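Local coordinates for protein HMG-CoA Lyase (PDB 1YDO) that is a member of the HMGL-like family with a TIM-barrel fold, a ring of parallel strands surrounded by helices, at residues L192-L206 and T221-S233. Sequence-based numbering, arbitrary orientation.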
ATOM      1  N   LEU A 192      -9.701  16.886   4.149  1.00 37.61           N
ATOM      2  CA  LEU A 192      -9.522  17.041   5.590  1.00 38.53           C
ATOM      3  C   LEU A 192      -9.228  18.489   5.973  1.00 39.87           C
ATOM      4  O   LEU A 192      -9.483  18.913   7.093  1.00 40.89           O
ATOM      5  CB  LEU A 192      -8.404  16.130   6.100  1.00 35.97           C
ATOM      6  CG  LEU A 192      -8.762  14.655   6.164  1.00 33.31           C
ATOM      7  CD1 LEU A 192      -7.553  13.870   6.610  1.00 31.09           C
ATOM      8  CD2 LEU A 192      -9.918  14.443   7.115  1.00 34.28           C
ATOM      9  N   GLU A 193      -8.695  19.244   5.027  1.00 41.89           N
ATOM     10  CA  GLU A 193      -8.382  20.641   5.261  1.00 43.93           C
ATOM     11  C   GLU A 193      -9.676  21.417   5.466  1.00 43.25           C
ATOM     12  O   GLU A 193      -9.774  22.234   6.373  1.00 43.50           O
ATOM     13  CB  GLU A 193      -7.649  21.216   4.055  1.00 47.32           C
ATOM     14  CG  GLU A 193      -6.987  22.564   4.279  1.00 52.95           C
ATOM     15  CD  GLU A 193      -5.640  22.441   4.988  1.00 56.30           C
ATOM     16  OE1 GLU A 193      -5.622  22.400   6.246  1.00 58.42           O
ATOM     17  OE2 GLU A 193      -4.596  22.373   4.282  1.00 56.88           O
ATOM     18  N   ALA A 194     -10.659  21.155   4.607  1.00 42.66           N
ATOM     19  CA  ALA A 194     -11.950  21.827   4.659  1.00 43.13           C
ATOM     20  C   ALA A 194     -12.794  21.339   5.827  1.00 43.53           C
ATOM     21  O   ALA A 194     -13.558  22.110   6.415  1.00 45.26           O
ATOM     22  CB  ALA A 194     -12.702  21.617   3.351  1.00 43.10           C
ATOM     23  N   LEU A 195     -12.666  20.060   6.159  1.00 42.90           N
ATOM     24  CA  LEU A 195     -13.423  19.494   7.272  1.00 42.90           C
ATOM     25  C   LEU A 195     -12.816  19.879   8.618  1.00 42.38           C
ATOM     26  O   LEU A 195     -13.490  20.467   9.461  1.00 42.26           O
ATOM     27  CB  LEU A 195     -13.498  17.964   7.155  1.00 43.10           C
ATOM     28  CG  LEU A 195     -14.508  17.392   6.152  1.00 44.05           C
ATOM     29  CD1 LEU A 195     -14.216  15.925   5.935  1.00 43.37           C
ATOM     30  CD2 LEU A 195     -15.936  17.582   6.652  1.00 43.59           C
ATOM     31  N   LEU A 196     -11.540  19.563   8.814  1.00 40.70           N
ATOM     32  CA  LEU A 196     -10.883  19.874  10.078  1.00 40.66           C
ATOM     33  C   LEU A 196     -11.025  21.330  10.494  1.00 41.92           C
ATOM     34  O   LEU A 196     -10.833  21.674  11.665  1.00 41.49           O
ATOM     35  CB  LEU A 196      -9.400  19.503  10.028  1.00 37.05           C
ATOM     36  CG  LEU A 196      -9.116  18.004  10.065  1.00 34.70           C
ATOM     37  CD1 LEU A 196      -7.624  17.767   9.935  1.00 34.21           C
ATOM     38  CD2 LEU A 196      -9.657  17.409  11.357  1.00 32.64           C
ATOM     39  N   ALA A 197     -11.368  22.182   9.539  1.00 43.16           N
ATOM     40  CA  ALA A 197     -11.534  23.591   9.825  1.00 45.05           C
ATOM     41  C   ALA A 197     -12.956  23.906  10.286  1.00 46.23           C
ATOM     42  O   ALA A 197     -13.404  25.047  10.190  1.00 48.99           O
ATOM     43  CB  ALA A 197     -11.181  24.411   8.594  1.00 43.75           C
ATOM     44  N   ARG A 198     -13.664  22.908  10.804  1.00 46.26           N
ATOM     45  CA  ARG A 198     -15.035  23.139  11.250  1.00 45.77           C
ATOM     46  C   ARG A 198     -15.466  22.172  12.339  1.00 43.80           C
ATOM     47  O   ARG A 198     -16.334  22.478  13.152  1.00 44.03           O
ATOM     48  CB  ARG A 198     -15.996  23.016  10.066  1.00 47.54           C
ATOM     49  CG  ARG A 198     -17.274  23.824  10.220  1.00 51.59           C
ATOM     50  CD  ARG A 198     -17.921  24.069   8.869  1.00 54.52           C
ATOM     51  NE  ARG A 198     -16.903  24.294   7.838  1.00 55.95           N
ATOM     52  CZ  ARG A 198     -17.166  24.721   6.608  1.00 57.43           C
ATOM     53  NH1 ARG A 198     -18.421  24.979   6.247  1.00 59.39           N
ATOM     54  NH2 ARG A 198     -16.177  24.868   5.734  1.00 56.91           N
ATOM     55  N   PHE A 199     -14.852  21.000  12.353  1.00 41.52           N
ATOM     56  CA  PHE A 199     -15.187  19.993  13.334  1.00 38.95           C
ATOM     57  C   PHE A 199     -13.898  19.578  13.998  1.00 37.90           C
ATOM     58  O   PHE A 199     -12.841  19.641  13.391  1.00 37.43           O
ATOM     59  CB  PHE A 199     -15.808  18.795  12.633  1.00 38.92           C
ATOM     60  CG  PHE A 199     -16.821  19.166  11.588  1.00 39.39           C
ATOM     61  CD1 PHE A 199     -18.145  19.414  11.935  1.00 39.70           C
ATOM     62  CD2 PHE A 199     -16.444  19.286  10.255  1.00 39.82           C
ATOM     63  CE1 PHE A 199     -19.084  19.777  10.967  1.00 39.31           C
ATOM     64  CE2 PHE A 199     -17.370  19.647   9.281  1.00 40.82           C
ATOM     65  CZ  PHE A 199     -18.695  19.892   9.639  1.00 40.50           C
ATOM     66  N   PRO A 200     -13.966  19.152  15.262  1.00 37.47           N
ATOM     67  CA  PRO A 200     -12.778  18.718  16.007  1.00 37.46           C
ATOM     68  C   PRO A 200     -12.165  17.442  15.428  1.00 37.41           C
ATOM     69  O   PRO A 200     -12.859  16.446  15.228  1.00 38.96           O
ATOM     70  CB  PRO A 200     -13.315  18.519  17.422  1.00 37.09           C
ATOM     71  CG  PRO A 200     -14.736  18.135  17.187  1.00 36.83           C
ATOM     72  CD  PRO A 200     -15.173  19.069  16.098  1.00 36.18           C
ATOM     73  N   ALA A 201     -10.864  17.472  15.158  1.00 37.21           N
ATOM     74  CA  ALA A 201     -10.176  16.319  14.587  1.00 37.14           C
ATOM     75  C   ALA A 201     -10.351  15.044  15.410  1.00 38.03           C
ATOM     76  O   ALA A 201     -10.351  13.942  14.867  1.00 37.73           O
ATOM     77  CB  ALA A 201      -8.703  16.629  14.421  1.00 35.08           C
ATOM     78  N   ASN A 202     -10.507  15.192  16.720  1.00 39.01           N
ATOM     79  CA  ASN A 202     -10.679  14.037  17.588  1.00 38.43           C
ATOM     80  C   ASN A 202     -11.971  13.284  17.317  1.00 38.91           C
ATOM     81  O   ASN A 202     -12.087  12.098  17.622  1.00 39.96           O
ATOM     82  CB  ASN A 202     -10.649  14.459  19.052  1.00 40.20           C
ATOM     83  CG  ASN A 202      -9.341  15.108  19.441  1.00 42.61           C
ATOM     84  OD1 ASN A 202      -8.987  15.149  20.622  1.00 44.25           O
ATOM     85  ND2 ASN A 202      -8.615  15.630  18.453  1.00 42.23           N
ATOM     86  N   GLN A 203     -12.951  13.967  16.751  1.00 38.82           N
ATOM     87  CA  GLN A 203     -14.215  13.316  16.470  1.00 39.40           C
ATOM     88  C   GLN A 203     -14.369  12.896  15.009  1.00 38.47           C
ATOM     89  O   GLN A 203     -15.483  12.713  14.517  1.00 38.11           O
ATOM     90  CB  GLN A 203     -15.370  14.225  16.897  1.00 40.96           C
ATOM     91  CG  GLN A 203     -15.494  14.371  18.396  1.00 41.90           C
ATOM     92  CD  GLN A 203     -16.522  15.404  18.802  1.00 43.16           C
ATOM     93  OE1 GLN A 203     -17.690  15.337  18.403  1.00 43.31           O
ATOM     94  NE2 GLN A 203     -16.091  16.374  19.600  1.00 43.60           N
ATOM     95  N   ILE A 204     -13.251  12.727  14.320  1.00 36.72           N
ATOM     96  CA  ILE A 204     -13.297  12.312  12.931  1.00 36.41           C
ATOM     97  C   ILE A 204     -12.416  11.096  12.667  1.00 36.86           C
ATOM     98  O   ILE A 204     -11.222  11.102  12.967  1.00 37.09           O
ATOM     99  CB  ILE A 204     -12.880  13.462  12.005  1.00 36.59           C
ATOM    100  CG1 ILE A 204     -13.971  14.523  11.994  1.00 38.21           C
ATOM    101  CG2 ILE A 204     -12.643  12.946  10.609  1.00 35.56           C
ATOM    102  CD1 ILE A 204     -13.580  15.798  11.280  1.00 40.74           C
ATOM    103  N   ALA A 205     -13.018  10.048  12.111  1.00 37.22           N
ATOM    104  CA  ALA A 205     -12.297   8.824  11.802  1.00 35.84           C
ATOM    105  C   ALA A 205     -12.254   8.609  10.296  1.00 35.78           C
ATOM    106  O   ALA A 205     -13.055   9.180   9.551  1.00 35.08           O
ATOM    107  CB  ALA A 205     -12.964   7.659  12.468  1.00 35.83           C
ATOM    108  N   LEU A 206     -11.315   7.776   9.861  1.00 34.70           N
ATOM    109  CA  LEU A 206     -11.178   7.488   8.453  1.00 34.84           C
ATOM    110  C   LEU A 206     -11.254   6.004   8.123  1.00 35.60           C
ATOM    111  O   LEU A 206     -10.614   5.178   8.763  1.00 35.62           O
ATOM    112  CB  LEU A 206      -9.878   8.078   7.918  1.00 32.17           C
ATOM    113  CG  LEU A 206      -9.919   9.584   7.749  1.00 31.74           C
ATOM    114  CD1 LEU A 206      -8.575  10.049   7.228  1.00 33.82           C
ATOM    115  CD2 LEU A 206     -11.026   9.994   6.796  1.00 30.69           C
ATOM    116  N   THR A 221      -1.001  10.896   5.046  1.00 31.44           N
ATOM    117  CA  THR A 221      -1.461  12.271   4.860  1.00 30.02           C
ATOM    118  C   THR A 221      -2.413  12.649   5.999  1.00 28.76           C
ATOM    119  O   THR A 221      -2.304  13.726   6.573  1.00 28.84           O
ATOM    120  CB  THR A 221      -2.191  12.427   3.521  1.00 30.48           C
ATOM    121  OG1 THR A 221      -1.300  12.082   2.460  1.00 32.48           O
ATOM    122  CG2 THR A 221      -2.659  13.861   3.328  1.00 28.67           C
ATOM    123  N   ALA A 222      -3.344  11.755   6.314  1.00 27.44           N
ATOM    124  CA  ALA A 222      -4.279  11.997   7.392  1.00 28.35           C
ATOM    125  C   ALA A 222      -3.526  12.122   8.724  1.00 29.64           C
ATOM    126  O   ALA A 222      -3.773  13.041   9.502  1.00 31.75           O
ATOM    127  CB  ALA A 222      -5.303  10.879   7.466  1.00 27.97           C
ATOM    128  N   LEU A 223      -2.606  11.205   8.994  1.00 29.71           N
ATOM    129  CA  LEU A 223      -1.851  11.277  10.232  1.00 31.12           C
ATOM    130  C   LEU A 223      -1.205  12.642  10.376  1.00 32.73           C
ATOM    131  O   LEU A 223      -1.030  13.146  11.488  1.00 34.15           O
ATOM    132  CB  LEU A 223      -0.771  10.205  10.270  1.00 30.31           C
ATOM    133  CG  LEU A 223      -1.221   8.855  10.793  1.00 28.79           C
ATOM    134  CD1 LEU A 223      -0.135   7.854  10.508  1.00 28.62           C
ATOM    135  CD2 LEU A 223      -1.520   8.930  12.277  1.00 28.48           C
ATOM    136  N   GLN A 224      -0.852  13.237   9.247  1.00 33.89           N
ATOM    137  CA  GLN A 224      -0.225  14.546   9.238  1.00 35.89           C
ATOM    138  C   GLN A 224      -1.221  15.669   9.477  1.00 36.06           C
ATOM    139  O   GLN A 224      -0.855  16.717   9.999  1.00 35.93           O
ATOM    140  CB  GLN A 224       0.468  14.784   7.908  1.00 38.42           C
ATOM    141  CG  GLN A 224       1.743  14.004   7.694  1.00 40.99           C
ATOM    142  CD  GLN A 224       2.350  14.282   6.322  1.00 44.04           C
ATOM    143  OE1 GLN A 224       3.461  13.844   6.016  1.00 45.46           O
ATOM    144  NE2 GLN A 224       1.614  15.015   5.487  1.00 43.29           N
HETATM  145  N   MSE A 225      -2.470  15.457   9.087  1.00 36.32           N
HETATM  146  CA  MSE A 225      -3.491  16.469   9.275  1.00 38.15           C
HETATM  147  C   MSE A 225      -4.003  16.497  10.703  1.00 39.00           C
HETATM  148  O   MSE A 225      -4.542  17.510  11.136  1.00 40.62           O
HETATM  149  CB  MSE A 225      -4.668  16.230   8.330  1.00 41.08           C
HETATM  150  CG  MSE A 225      -4.327  16.335   6.844  1.00 47.31           C
HETATM  151 SE   MSE A 225      -3.646  18.101   6.353  1.00 55.81          SE
HETATM  152  CE  MSE A 225      -5.088  19.132   7.170  1.00 55.05           C
ATOM    153  N   GLY A 226      -3.866  15.378  11.419  1.00 37.78           N
ATOM    154  CA  GLY A 226      -4.330  15.311  12.799  1.00 36.35           C
ATOM    155  C   GLY A 226      -5.272  14.168  13.166  1.00 34.55           C
ATOM    156  O   GLY A 226      -5.445  13.855  14.344  1.00 34.88           O
ATOM    157  N   ILE A 227      -5.897  13.550  12.173  1.00 32.76           N
ATOM    158  CA  ILE A 227      -6.805  12.436  12.442  1.00 31.15           C
ATOM    159  C   ILE A 227      -6.026  11.379  13.223  1.00 29.70           C
ATOM    160  O   ILE A 227      -4.857  11.139  12.938  1.00 30.17           O
ATOM    161  CB  ILE A 227      -7.337  11.805  11.119  1.00 29.97           C
ATOM    162  CG1 ILE A 227      -8.451  12.659  10.519  1.00 29.45           C
ATOM    163  CG2 ILE A 227      -7.879  10.431  11.383  1.00 29.01           C
ATOM    164  CD1 ILE A 227      -7.991  13.938   9.948  1.00 30.17           C
ATOM    165  N   THR A 228      -6.662  10.748  14.200  1.00 29.86           N
ATOM    166  CA  THR A 228      -5.978   9.738  14.993  1.00 29.58           C
ATOM    167  C   THR A 228      -6.836   8.489  15.145  1.00 29.16           C
ATOM    168  O   THR A 228      -6.547   7.609  15.958  1.00 29.40           O
ATOM    169  CB  THR A 228      -5.621  10.290  16.403  1.00 31.41           C
ATOM    170  OG1 THR A 228      -6.823  10.691  17.091  1.00 33.42           O
ATOM    171  CG2 THR A 228      -4.686  11.505  16.286  1.00 29.68           C
ATOM    172  N   VAL A 229      -7.890   8.417  14.348  1.00 27.52           N
ATOM    173  CA  VAL A 229      -8.790   7.283  14.376  1.00 27.95           C
ATOM    174  C   VAL A 229      -8.871   6.644  12.998  1.00 27.09           C
ATOM    175  O   VAL A 229      -9.246   7.287  12.015  1.00 26.17           O
ATOM    176  CB  VAL A 229     -10.204   7.724  14.801  1.00 28.63           C
ATOM    177  CG1 VAL A 229     -11.103   6.518  14.990  1.00 28.51           C
ATOM    178  CG2 VAL A 229     -10.120   8.537  16.065  1.00 26.32           C
ATOM    179  N   PHE A 230      -8.525   5.371  12.918  1.00 27.80           N
ATOM    180  CA  PHE A 230      -8.578   4.707  11.631  1.00 28.68           C
ATOM    181  C   PHE A 230      -9.235   3.357  11.712  1.00 29.07           C
ATOM    182  O   PHE A 230      -8.989   2.583  12.632  1.00 29.47           O
ATOM    183  CB  PHE A 230      -7.173   4.587  11.073  1.00 28.80           C
ATOM    184  CG  PHE A 230      -6.563   5.911  10.723  1.00 29.64           C
ATOM    185  CD1 PHE A 230      -6.829   6.515   9.496  1.00 29.76           C
ATOM    186  CD2 PHE A 230      -5.738   6.566  11.628  1.00 29.41           C
ATOM    187  CE1 PHE A 230      -6.274   7.760   9.169  1.00 30.32           C
ATOM    188  CE2 PHE A 230      -5.180   7.806  11.317  1.00 30.86           C
ATOM    189  CZ  PHE A 230      -5.447   8.405  10.081  1.00 30.13           C
ATOM    190  N   ASP A 231     -10.092   3.082  10.740  1.00 29.31           N
ATOM    191  CA  ASP A 231     -10.807   1.821  10.682  1.00 28.15           C
ATOM    192  C   ASP A 231     -10.015   0.836   9.867  1.00 28.02           C
ATOM    193  O   ASP A 231      -9.391   1.211   8.876  1.00 29.60           O
ATOM    194  CB  ASP A 231     -12.167   2.033  10.036  1.00 28.10           C
ATOM    195  CG  ASP A 231     -13.117   2.789  10.934  1.00 28.78           C
ATOM    196  OD1 ASP A 231     -14.209   3.160  10.457  1.00 27.80           O
ATOM    197  OD2 ASP A 231     -12.771   2.997  12.117  1.00 30.06           O
ATOM    198  N   GLY A 232     -10.050  -0.424  10.280  1.00 28.02           N
ATOM    199  CA  GLY A 232      -9.323  -1.458   9.566  1.00 29.82           C
ATOM    200  C   GLY A 232     -10.037  -2.796   9.567  1.00 29.67           C
ATOM    201  O   GLY A 232     -10.989  -2.994  10.310  1.00 28.70           O
ATOM    202  N   SER A 233      -9.581  -3.720   8.733  1.00 30.35           N
ATOM    203  CA  SER A 233     -10.182  -5.041   8.661  1.00 31.56           C
ATOM    204  C   SER A 233      -9.095  -6.113   8.776  1.00 32.04           C
ATOM    205  O   SER A 233      -8.194  -6.175   7.950  1.00 32.86           O
ATOM    206  CB  SER A 233     -10.931  -5.193   7.344  1.00 30.92           C
ATOM    207  OG  SER A 233     -11.440  -6.508   7.233  1.00 33.35           O
TER
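Leu206 ties strand 204-206 to strand 229-232 through both of its backbone polar atoms, a small worked example of how neighbouring parallel strands are joined in a TIM barrel. Leu206 N donates to Val229 O at 3.0 Å, and Leu206 O accepts from Asp231 N at 2.9 Å in a nearly straight bond (175° at the hydrogen). The short strand segments run in the same sense with their axes at 34°, while helix segments 192-196 and 221-225 run 11.3 Å apart at closest approach.

Between the strands and the helices, Gly226, with positive phi, is where the chain leaves helix 215-225, and Ile227 just after it meets Leu192 tip to tip, Ile227 CD1 touching Leu192 CD1 at 3.4 Å and also lying against Leu192 CD2. Leu206 CD1 reaches Ala222 CB at 3.4 Å, linking sheet to helix, and the Leu206 side chain lies alongside that of Phe230, pointing the same way. Bends at chi2 and chi3 fold the selenomethionine Met225 back, bringing its CE to 3.4 Å from Glu193 OE1, while Leu196 CD1 packs on Met225 CB. On the other sheet face, Ala205 CB meets Val229 CG1.

Asp231 forms a salt bridge with Arg139 and a hydrogen bond with Ser175. Strand 204-207, helix 215-225 and strand 229-232 form a beta-alpha-beta unit, with strand 174-177 beside strand 204-207 and strand 8-11 beside strand 229-232.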